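Local coordinates for major capsid protein (Faustovirus, PDB 5J7O) that probably builds the icosahedral capsid shell of a large double-stranded DNA virus, as a trimer of double jelly-roll subunits, at residues 96-110 against 387-401. Numbering follows the deposited sequence.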
loop_
_atom_site.group_PDB
_atom_site.type_symbol
_atom_site.label_atom_id
_atom_site.label_comp_id
_atom_site.label_asym_id
_atom_site.label_seq_id
_atom_site.Cartn_x
_atom_site.Cartn_y
_atom_site.Cartn_z
ATOM N N PHE B 96 -8.024 7.175 40.304
ATOM C CA PHE B 96 -6.577 7.056 40.201
ATOM C C PHE B 96 -5.945 8.416 39.936
ATOM O O PHE B 96 -5.333 9.008 40.830
ATOM C CB PHE B 96 -6.206 6.062 39.096
ATOM C CG PHE B 96 -4.761 5.651 39.103
ATOM C CD1 PHE B 96 -3.985 5.796 40.242
ATOM C CD2 PHE B 96 -4.177 5.122 37.964
ATOM C CE1 PHE B 96 -2.655 5.416 40.243
ATOM C CE2 PHE B 96 -2.848 4.742 37.959
ATOM C CZ PHE B 96 -2.086 4.889 39.100
ATOM N N GLY B 97 -6.091 8.923 38.710
ATOM C CA GLY B 97 -5.506 10.199 38.357
ATOM C C GLY B 97 -6.456 11.364 38.568
ATOM O O GLY B 97 -7.628 11.197 38.900
ATOM N N ASP B 98 -5.917 12.571 38.382
ATOM C CA ASP B 98 -6.759 13.761 38.378
ATOM C C ASP B 98 -7.673 13.782 37.161
ATOM O O ASP B 98 -8.770 14.348 37.216
ATOM C CB ASP B 98 -5.891 15.020 38.411
ATOM C CG ASP B 98 -4.957 15.052 39.604
ATOM O OD1 ASP B 98 -5.413 14.750 40.726
ATOM O OD2 ASP B 98 -3.764 15.373 39.419
ATOM N N PHE B 99 -7.232 13.176 36.061
ATOM C CA PHE B 99 -8.011 13.065 34.839
ATOM C C PHE B 99 -7.852 11.650 34.302
ATOM O O PHE B 99 -6.882 10.956 34.617
ATOM C CB PHE B 99 -7.560 14.083 33.777
ATOM C CG PHE B 99 -7.613 15.516 34.234
ATOM C CD1 PHE B 99 -6.608 16.044 35.028
ATOM C CD2 PHE B 99 -8.654 16.342 33.844
ATOM C CE1 PHE B 99 -6.654 17.361 35.446
ATOM C CE2 PHE B 99 -8.705 17.659 34.257
ATOM C CZ PHE B 99 -7.705 18.168 35.061
ATOM N N PHE B 100 -8.814 11.218 33.490
ATOM C CA PHE B 100 -8.669 9.978 32.741
ATOM C C PHE B 100 -8.922 10.248 31.265
ATOM O O PHE B 100 -9.722 11.114 30.901
ATOM C CB PHE B 100 -9.591 8.853 33.265
ATOM C CG PHE B 100 -11.037 9.242 33.409
ATOM C CD1 PHE B 100 -11.504 9.798 34.589
ATOM C CD2 PHE B 100 -11.937 9.006 32.383
ATOM C CE1 PHE B 100 -12.836 10.139 34.733
ATOM C CE2 PHE B 100 -13.272 9.345 32.520
ATOM C CZ PHE B 100 -13.721 9.912 33.696
ATOM N N SER B 101 -8.212 9.502 30.417
ATOM C CA SER B 101 -8.171 9.804 28.991
ATOM C C SER B 101 -8.511 8.586 28.141
ATOM O O SER B 101 -9.599 8.016 28.269
ATOM C CB SER B 101 -6.791 10.347 28.614
ATOM O OG SER B 101 -6.797 10.914 27.315
ATOM N N ASP B 102 -7.586 8.182 27.271
ATOM C CA ASP B 102 -7.868 7.134 26.299
ATOM C C ASP B 102 -8.080 5.788 26.985
ATOM O O ASP B 102 -7.488 5.489 28.026
ATOM C CB ASP B 102 -6.734 7.033 25.278
ATOM C CG ASP B 102 -5.377 6.844 25.926
ATOM O OD1 ASP B 102 -4.856 7.820 26.506
ATOM O OD2 ASP B 102 -4.825 5.725 25.846
ATOM N N MET B 103 -8.944 4.972 26.384
ATOM C CA MET B 103 -9.319 3.678 26.934
ATOM C C MET B 103 -9.205 2.603 25.865
ATOM O O MET B 103 -9.514 2.843 24.694
ATOM C CB MET B 103 -10.747 3.704 27.495
ATOM C CG MET B 103 -10.944 4.684 28.639
ATOM S SD MET B 103 -12.608 4.629 29.330
ATOM C CE MET B 103 -12.457 5.825 30.655
ATOM N N VAL B 104 -8.763 1.420 26.278
ATOM C CA VAL B 104 -8.634 0.275 25.385
ATOM C C VAL B 104 -8.927 -0.984 26.191
ATOM O O VAL B 104 -8.547 -1.090 27.361
ATOM C CB VAL B 104 -7.239 0.236 24.719
ATOM C CG1 VAL B 104 -6.138 0.044 25.753
ATOM C CG2 VAL B 104 -7.179 -0.839 23.652
ATOM N N VAL B 105 -9.628 -1.929 25.572
ATOM C CA VAL B 105 -10.128 -3.118 26.254
ATOM C C VAL B 105 -9.410 -4.339 25.697
ATOM O O VAL B 105 -9.483 -4.619 24.495
ATOM C CB VAL B 105 -11.649 -3.261 26.101
ATOM C CG1 VAL B 105 -12.120 -4.561 26.725
ATOM C CG2 VAL B 105 -12.360 -2.079 26.734
ATOM N N HIS B 106 -8.722 -5.066 26.573
ATOM C CA HIS B 106 -8.079 -6.318 26.198
ATOM C C HIS B 106 -9.110 -7.439 26.222
ATOM O O HIS B 106 -9.733 -7.688 27.258
ATOM C CB HIS B 106 -6.924 -6.628 27.147
ATOM C CG HIS B 106 -6.288 -7.964 26.915
ATOM N ND1 HIS B 106 -5.767 -8.728 27.938
ATOM C CD2 HIS B 106 -6.083 -8.669 25.778
ATOM C CE1 HIS B 106 -5.273 -9.848 27.442
ATOM N NE2 HIS B 106 -5.452 -9.838 26.133
ATOM N N VAL B 107 -9.302 -8.104 25.086
ATOM C CA VAL B 107 -10.199 -9.249 24.983
ATOM C C VAL B 107 -9.374 -10.468 24.601
ATOM O O VAL B 107 -8.505 -10.391 23.727
ATOM C CB VAL B 107 -11.327 -9.014 23.958
ATOM C CG1 VAL B 107 -12.354 -10.136 24.035
ATOM C CG2 VAL B 107 -11.982 -7.661 24.188
ATOM N N GLN B 108 -9.650 -11.594 25.257
ATOM C CA GLN B 108 -8.899 -12.826 25.054
ATOM C C GLN B 108 -9.877 -13.961 24.803
ATOM O O GLN B 108 -10.691 -14.286 25.672
ATOM C CB GLN B 108 -8.012 -13.130 26.263
ATOM C CG GLN B 108 -6.844 -14.050 25.969
ATOM C CD GLN B 108 -5.915 -14.197 27.158
ATOM O OE1 GLN B 108 -6.334 -14.602 28.241
ATOM N NE2 GLN B 108 -4.646 -13.858 26.964
ATOM N N LEU B 109 -9.794 -14.563 23.620
ATOM C CA LEU B 109 -10.690 -15.637 23.210
ATOM C C LEU B 109 -9.894 -16.927 23.065
ATOM O O LEU B 109 -8.849 -16.945 22.405
ATOM C CB LEU B 109 -11.394 -15.281 21.900
ATOM C CG LEU B 109 -12.112 -13.930 21.926
ATOM C CD1 LEU B 109 -12.674 -13.575 20.557
ATOM C CD2 LEU B 109 -13.212 -13.927 22.976
ATOM N N ALA B 110 -10.393 -17.997 23.678
ATOM C CA ALA B 110 -9.645 -19.245 23.750
ATOM C C ALA B 110 -9.422 -19.837 22.364
ATOM O O ALA B 110 -10.241 -19.677 21.454
ATOM C CB ALA B 110 -10.382 -20.253 24.634
ATOM N N GLN B 387 -16.534 -22.158 23.752
ATOM C CA GLN B 387 -15.327 -21.344 23.679
ATOM C C GLN B 387 -15.424 -20.187 24.662
ATOM O O GLN B 387 -16.356 -19.379 24.598
ATOM C CB GLN B 387 -15.119 -20.820 22.261
ATOM C CG GLN B 387 -13.809 -20.069 22.084
ATOM C CD GLN B 387 -13.857 -19.064 20.953
ATOM O OE1 GLN B 387 -14.934 -18.685 20.491
ATOM N NE2 GLN B 387 -12.689 -18.622 20.504
ATOM N N ALA B 388 -14.459 -20.106 25.569
ATOM C CA ALA B 388 -14.519 -19.163 26.672
ATOM C C ALA B 388 -13.866 -17.836 26.309
ATOM O O ALA B 388 -12.912 -17.779 25.527
ATOM C CB ALA B 388 -13.840 -19.745 27.913
ATOM N N VAL B 389 -14.406 -16.761 26.880
ATOM C CA VAL B 389 -13.721 -15.472 26.921
ATOM C C VAL B 389 -12.780 -15.533 28.120
ATOM O O VAL B 389 -13.203 -15.384 29.266
ATOM C CB VAL B 389 -14.700 -14.300 27.022
ATOM C CG1 VAL B 389 -13.944 -12.993 27.215
ATOM C CG2 VAL B 389 -15.579 -14.232 25.782
ATOM N N GLN B 390 -11.496 -15.774 27.857
ATOM C CA GLN B 390 -10.557 -16.077 28.928
ATOM C C GLN B 390 -10.173 -14.857 29.753
ATOM O O GLN B 390 -9.787 -15.015 30.916
ATOM C CB GLN B 390 -9.302 -16.732 28.347
ATOM C CG GLN B 390 -9.591 -18.034 27.617
ATOM C CD GLN B 390 -8.337 -18.728 27.133
ATOM O OE1 GLN B 390 -7.568 -18.172 26.348
ATOM N NE2 GLN B 390 -8.121 -19.952 27.602
ATOM N N ASN B 391 -10.277 -13.654 29.193
ATOM C CA ASN B 391 -9.926 -12.452 29.934
ATOM C C ASN B 391 -10.495 -11.236 29.219
ATOM O O ASN B 391 -10.480 -11.171 27.987
ATOM C CB ASN B 391 -8.405 -12.311 30.085
ATOM C CG ASN B 391 -8.006 -11.056 30.834
ATOM O OD1 ASN B 391 -8.242 -10.937 32.037
ATOM N ND2 ASN B 391 -7.391 -10.114 30.129
ATOM N N ILE B 392 -11.000 -10.283 30.000
ATOM C CA ILE B 392 -11.367 -8.977 29.467
ATOM C C ILE B 392 -11.102 -7.920 30.534
ATOM O O ILE B 392 -11.577 -8.021 31.670
ATOM C CB ILE B 392 -12.825 -8.953 28.959
ATOM C CG1 ILE B 392 -13.111 -7.643 28.225
ATOM C CG2 ILE B 392 -13.824 -9.171 30.088
ATOM C CD1 ILE B 392 -14.395 -7.655 27.428
ATOM N N GLU B 393 -10.301 -6.916 30.181
ATOM C CA GLU B 393 -9.888 -5.877 31.112
ATOM C C GLU B 393 -9.895 -4.534 30.403
ATOM O O GLU B 393 -9.532 -4.443 29.227
ATOM C CB GLU B 393 -8.490 -6.156 31.685
ATOM C CG GLU B 393 -8.450 -7.214 32.776
ATOM C CD GLU B 393 -7.035 -7.519 33.235
ATOM O OE1 GLU B 393 -6.206 -7.917 32.389
ATOM O OE2 GLU B 393 -6.750 -7.353 34.440
ATOM N N LEU B 394 -10.303 -3.494 31.124
ATOM C CA LEU B 394 -10.330 -2.136 30.597
ATOM C C LEU B 394 -9.064 -1.405 31.024
ATOM O O LEU B 394 -8.774 -1.306 32.222
ATOM C CB LEU B 394 -11.567 -1.380 31.082
ATOM C CG LEU B 394 -11.576 0.117 30.762
ATOM C CD1 LEU B 394 -11.534 0.355 29.259
ATOM C CD2 LEU B 394 -12.781 0.804 31.387
ATOM N N TYR B 395 -8.319 -0.896 30.050
ATOM C CA TYR B 395 -7.119 -0.109 30.298
ATOM C C TYR B 395 -7.470 1.369 30.203
ATOM O O TYR B 395 -8.045 1.811 29.203
ATOM C CB TYR B 395 -6.015 -0.457 29.297
ATOM C CG TYR B 395 -5.378 -1.815 29.502
ATOM C CD1 TYR B 395 -6.141 -2.976 29.487
ATOM C CD2 TYR B 395 -4.008 -1.936 29.689
ATOM C CE1 TYR B 395 -5.560 -4.216 29.670
ATOM C CE2 TYR B 395 -3.418 -3.172 29.870
ATOM C CZ TYR B 395 -4.199 -4.308 29.860
ATOM O OH TYR B 395 -3.618 -5.542 30.041
ATOM N N ILE B 396 -7.131 2.128 31.242
ATOM C CA ILE B 396 -7.474 3.542 31.332
ATOM C C ILE B 396 -6.202 4.339 31.569
ATOM O O ILE B 396 -5.459 4.063 32.518
ATOM C CB ILE B 396 -8.490 3.814 32.457
ATOM C CG1 ILE B 396 -9.696 2.881 32.333
ATOM C CG2 ILE B 396 -8.935 5.270 32.430
ATOM C CD1 ILE B 396 -10.596 2.894 33.546
ATOM N N ASN B 397 -5.954 5.326 30.713
ATOM C CA ASN B 397 -4.850 6.251 30.924
ATOM C C ASN B 397 -5.251 7.282 31.970
ATOM O O ASN B 397 -6.324 7.886 31.877
ATOM C CB ASN B 397 -4.466 6.939 29.615
ATOM C CG ASN B 397 -3.160 7.702 29.717
ATOM O OD1 ASN B 397 -2.422 7.561 30.691
ATOM N ND2 ASN B 397 -2.865 8.510 28.707
ATOM N N ASN B 398 -4.396 7.476 32.970
ATOM C CA ASN B 398 -4.665 8.391 34.071
ATOM C C ASN B 398 -3.634 9.508 34.069
ATOM O O ASN B 398 -2.428 9.245 34.101
ATOM C CB ASN B 398 -4.652 7.655 35.412
ATOM C CG ASN B 398 -5.910 6.847 35.638
ATOM O OD1 ASN B 398 -6.849 7.310 36.286
ATOM N ND2 ASN B 398 -5.943 5.635 35.096
ATOM N N ILE B 399 -4.112 10.750 34.045
ATOM C CA ILE B 399 -3.260 11.930 33.957
ATOM C C ILE B 399 -3.167 12.577 35.333
ATOM O O ILE B 399 -4.185 12.770 36.008
ATOM C CB ILE B 399 -3.796 12.923 32.913
ATOM C CG1 ILE B 399 -3.742 12.301 31.515
ATOM C CG2 ILE B 399 -3.018 14.227 32.956
ATOM C CD1 ILE B 399 -4.187 13.233 30.412
ATOM N N PHE B 400 -1.947 12.911 35.744
ATOM C CA PHE B 400 -1.684 13.561 37.020
ATOM C C PHE B 400 -1.111 14.948 36.770
ATOM O O PHE B 400 -0.256 15.125 35.898
ATOM C CB PHE B 400 -0.709 12.736 37.870
ATOM C CG PHE B 400 -1.185 11.340 38.161
ATOM C CD1 PHE B 400 -1.018 10.328 37.228
ATOM C CD2 PHE B 400 -1.794 11.038 39.367
ATOM C CE1 PHE B 400 -1.455 9.044 37.492
ATOM C CE2 PHE B 400 -2.232 9.755 39.637
ATOM C CZ PHE B 400 -2.062 8.757 38.699
ATOM N N VAL B 401 -1.592 15.932 37.530
ATOM C CA VAL B 401 -1.141 17.314 37.418
ATOM C C VAL B 401 -0.898 17.862 38.818
ATOM O O VAL B 401 -1.306 17.274 39.822
ATOM C CB VAL B 401 -2.149 18.204 36.658
ATOM C CG1 VAL B 401 -2.314 17.722 35.222
ATOM C CG2 VAL B 401 -3.488 18.225 37.380
HETATM O O HOH W 1 -4.810 -7.980 30.214
#
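Strands 99-109 and 389-401 pair antiparallel within a sheet of probably the N-terminal of the two jelly rolls of this subunit; V104 and Y395 form a hydrogen-bonded pair through two backbone bonds (Y395 N to V104 O 2.7 Å), as do H106 with E393 and F99 with I399. Two slips in register mark beta bulges: one between F100 and M103, where N397 N reaches D102 O, the other between Q108 and L109. A classic bulge adds to these at the start, since D98 and F99 both face I399. At the first slip the amide of N397 also grips the D102 carboxylate: ND2 meets OD1 on its syn side at 3.0 Å, with the two planes turned 67° apart. At the end near F96 the rings form a T-shaped pair, planes at 85°, F400 CZ standing over the centre of the F96 ring, 3.7 Å from F96 CE1. G97 CA lies over a face of the F400 ring (CH-pi), and its N donates to N398 OD1. D98 OD2 takes the N-H of V401 on its anti lone pair at 2.9 Å, nearly straight at 175°. Toward the A110 end, one water ties H106 ND1 (2.6 Å), E393 OE1 and Y395 OH together; E393 OE2 forms a salt bridge with K75 of strand 69-76. On the other face V105 CG2 touches L394 CD1 at 3.6 Å and M103 CE packs against I396 CG2. That apolar face meets strands 320-326 and 88-92 through I322 and F91, whereas D102 OD2 is hydrogen-bonded to Y548 of the second subunit and the Y395 ring meets that of Y540 of the same subunit; strand 293-298 flanks 99-109, and strand 69-76 flanks 389-401.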